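Local coordinates for protein crossover junction endodeoxyribonuclease Hjc (Sulfolobus solfataricus, PDB 1HH1) that resolves Holliday junctions formed during genetic recombination, cutting four-way DNA with paired nicks in opposing strands in a magnesium-dependent reaction, at residues 98-103 with 117-122. Numbering follows the deposited sequence.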
loop_
_atom_site.group_PDB
_atom_site.type_symbol
_atom_site.label_atom_id
_atom_site.label_comp_id
_atom_site.label_asym_id
_atom_site.label_seq_id
_atom_site.Cartn_x
_atom_site.Cartn_y
_atom_site.Cartn_z
ATOM N N LYS A 98 -5.171 18.050 10.479
ATOM C CA LYS A 98 -5.711 17.154 11.492
ATOM C C LYS A 98 -6.106 15.795 10.902
ATOM O O LYS A 98 -6.642 15.742 9.787
ATOM C CB LYS A 98 -6.911 17.768 12.221
ATOM C CG LYS A 98 -6.525 18.767 13.305
ATOM C CD LYS A 98 -5.493 18.144 14.243
ATOM C CE LYS A 98 -4.627 19.175 14.928
ATOM N NZ LYS A 98 -3.193 18.898 14.653
ATOM N N PHE A 99 -5.823 14.705 11.639
ATOM C CA PHE A 99 -6.184 13.394 11.106
ATOM C C PHE A 99 -7.224 12.757 12.014
ATOM O O PHE A 99 -7.031 12.605 13.213
ATOM C CB PHE A 99 -4.974 12.464 10.886
ATOM C CG PHE A 99 -4.017 13.059 9.881
ATOM C CD1 PHE A 99 -4.209 12.871 8.526
ATOM C CD2 PHE A 99 -2.953 13.837 10.309
ATOM C CE1 PHE A 99 -3.365 13.451 7.612
ATOM C CE2 PHE A 99 -2.099 14.432 9.405
ATOM C CZ PHE A 99 -2.298 14.251 8.046
ATOM N N ILE A 100 -8.369 12.394 11.454
ATOM C CA ILE A 100 -9.392 11.750 12.298
ATOM C C ILE A 100 -9.521 10.264 12.012
ATOM O O ILE A 100 -9.825 9.887 10.888
ATOM C CB ILE A 100 -10.745 12.480 12.050
ATOM C CG1 ILE A 100 -10.613 13.975 12.434
ATOM C CG2 ILE A 100 -11.827 11.850 12.911
ATOM C CD1 ILE A 100 -11.574 14.863 11.663
ATOM N N PRO A 101 -9.353 9.411 12.994
ATOM C CA PRO A 101 -9.587 7.982 12.874
ATOM C C PRO A 101 -10.991 7.789 12.319
ATOM O O PRO A 101 -11.947 8.394 12.819
ATOM C CB PRO A 101 -9.415 7.351 14.261
ATOM C CG PRO A 101 -8.870 8.482 15.076
ATOM C CD PRO A 101 -9.048 9.807 14.377
ATOM N N PHE A 102 -11.131 7.096 11.181
ATOM C CA PHE A 102 -12.410 6.968 10.492
ATOM C C PHE A 102 -13.546 6.504 11.390
ATOM O O PHE A 102 -14.684 6.978 11.232
ATOM C CB PHE A 102 -12.290 6.037 9.264
ATOM C CG PHE A 102 -13.232 6.509 8.175
ATOM C CD1 PHE A 102 -12.812 7.468 7.270
ATOM C CD2 PHE A 102 -14.514 6.003 8.100
ATOM C CE1 PHE A 102 -13.679 7.904 6.290
ATOM C CE2 PHE A 102 -15.380 6.442 7.111
ATOM C CZ PHE A 102 -14.954 7.399 6.201
ATOM N N GLU A 103 -13.286 5.628 12.356
ATOM C CA GLU A 103 -14.216 5.139 13.341
ATOM C C GLU A 103 -14.839 6.256 14.185
ATOM O O GLU A 103 -15.909 6.064 14.749
ATOM C CB GLU A 103 -13.512 4.137 14.299
ATOM C CG GLU A 103 -12.698 4.811 15.359
ATOM C CD GLU A 103 -11.408 4.388 15.973
ATOM O OE1 GLU A 103 -10.558 3.668 15.403
ATOM O OE2 GLU A 103 -11.116 4.836 17.125
ATOM N N SER A 117 -17.778 18.344 15.178
ATOM C CA SER A 117 -16.727 19.319 15.481
ATOM C C SER A 117 -15.747 18.994 16.583
ATOM O O SER A 117 -14.529 19.030 16.358
ATOM C CB SER A 117 -17.414 20.656 15.799
ATOM O OG SER A 117 -18.575 20.384 16.576
ATOM N N GLU A 118 -16.228 18.631 17.759
ATOM C CA GLU A 118 -15.386 18.251 18.888
ATOM C C GLU A 118 -14.113 17.538 18.452
ATOM O O GLU A 118 -12.999 17.973 18.728
ATOM C CB GLU A 118 -16.199 17.348 19.823
ATOM N N ILE A 119 -14.319 16.458 17.709
ATOM C CA ILE A 119 -13.264 15.610 17.187
ATOM C C ILE A 119 -11.876 16.233 17.166
ATOM O O ILE A 119 -11.141 15.974 18.139
ATOM C CB ILE A 119 -13.653 14.932 15.852
ATOM C CG1 ILE A 119 -14.917 14.072 15.982
ATOM C CG2 ILE A 119 -12.495 14.056 15.384
ATOM C CD1 ILE A 119 -15.258 13.192 14.800
ATOM N N GLU A 120 -11.369 16.929 16.171
ATOM C CA GLU A 120 -10.060 17.503 15.980
ATOM C C GLU A 120 -8.862 16.578 15.753
ATOM O O GLU A 120 -7.715 17.033 15.693
ATOM C CB GLU A 120 -9.624 18.515 17.060
ATOM C CG GLU A 120 -9.395 19.927 16.532
ATOM C CD GLU A 120 -10.609 20.816 16.697
ATOM O OE1 GLU A 120 -11.494 20.513 17.531
ATOM O OE2 GLU A 120 -10.707 21.847 15.996
ATOM N N GLY A 121 -9.055 15.284 15.617
ATOM C CA GLY A 121 -8.070 14.276 15.370
ATOM C C GLY A 121 -6.653 14.461 15.870
ATOM O O GLY A 121 -6.345 14.899 16.978
ATOM N N LEU A 122 -5.700 13.867 15.170
ATOM C CA LEU A 122 -4.304 13.884 15.568
ATOM C C LEU A 122 -3.583 14.847 14.643
ATOM O O LEU A 122 -4.003 14.968 13.498
ATOM C CB LEU A 122 -3.780 12.465 15.358
ATOM C CG LEU A 122 -4.587 11.348 16.013
ATOM C CD1 LEU A 122 -4.273 10.010 15.362
ATOM C CD2 LEU A 122 -4.327 11.268 17.513
#
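Phe99 and Leu122 pair through their backbones in a single antiparallel bridge of the hydrogen-bonded kind. Phe99 N donates a hydrogen bond to Leu122 O at 2.6 Å. The return bond runs from Leu122 N to Phe99 O at 2.7 Å. Both polar groups of Phe99 are thus used on this side, whereas its neighbours Lys98 and Ile100 bond by their backbones to Val91 and Leu89 of strand 86-92.

Two CA-H...O contacts supplement the pair. Leu122 O also meets Lys98 CA at 3.4 Å, and Gly121 CA approaches Phe99 O at 2.9 Å. Glycine suits this place, since a CB on Gly121 would run into Phe99 O.

The bridge fastens the loop before helix 124-139 to strand 97-101 of the mixed nuclease sheet, in a protein of the PDDEXK clan. The side chain of Phe99 touches Leu124 and Leu127 of that helix, and Leu122 reaches Leu130, so large apolar residues fit where the helix meets the sheet.

Among the side chains, Ile100 meets Ile119 with the two branched chains crossing at about a right angle. Their CG2 methyls are 3.4 Å apart, closer than usual for methyl groups, but Ile119 is poorly ordered, so the tightness is doubtful. In Ile119, CG2 stands anti to the backbone N (CG1 chi1 -58°), and from there it also reaches Ile100 CG1, at 3.5 Å.

Lys98, partly exposed, passes its stem beside the poorly ordered Glu120, where the closest approach is too short to rest on. The chain bends at chi2 (-51°) and again at chi4, and the side chain also touches Asp123, just past Leu122; a flexible aliphatic stem with a charged end suits such an edge. Cut back to an alanine, this position would lose the reach toward Asp123, which is likely to leave the loop beside Leu122 less firmly held.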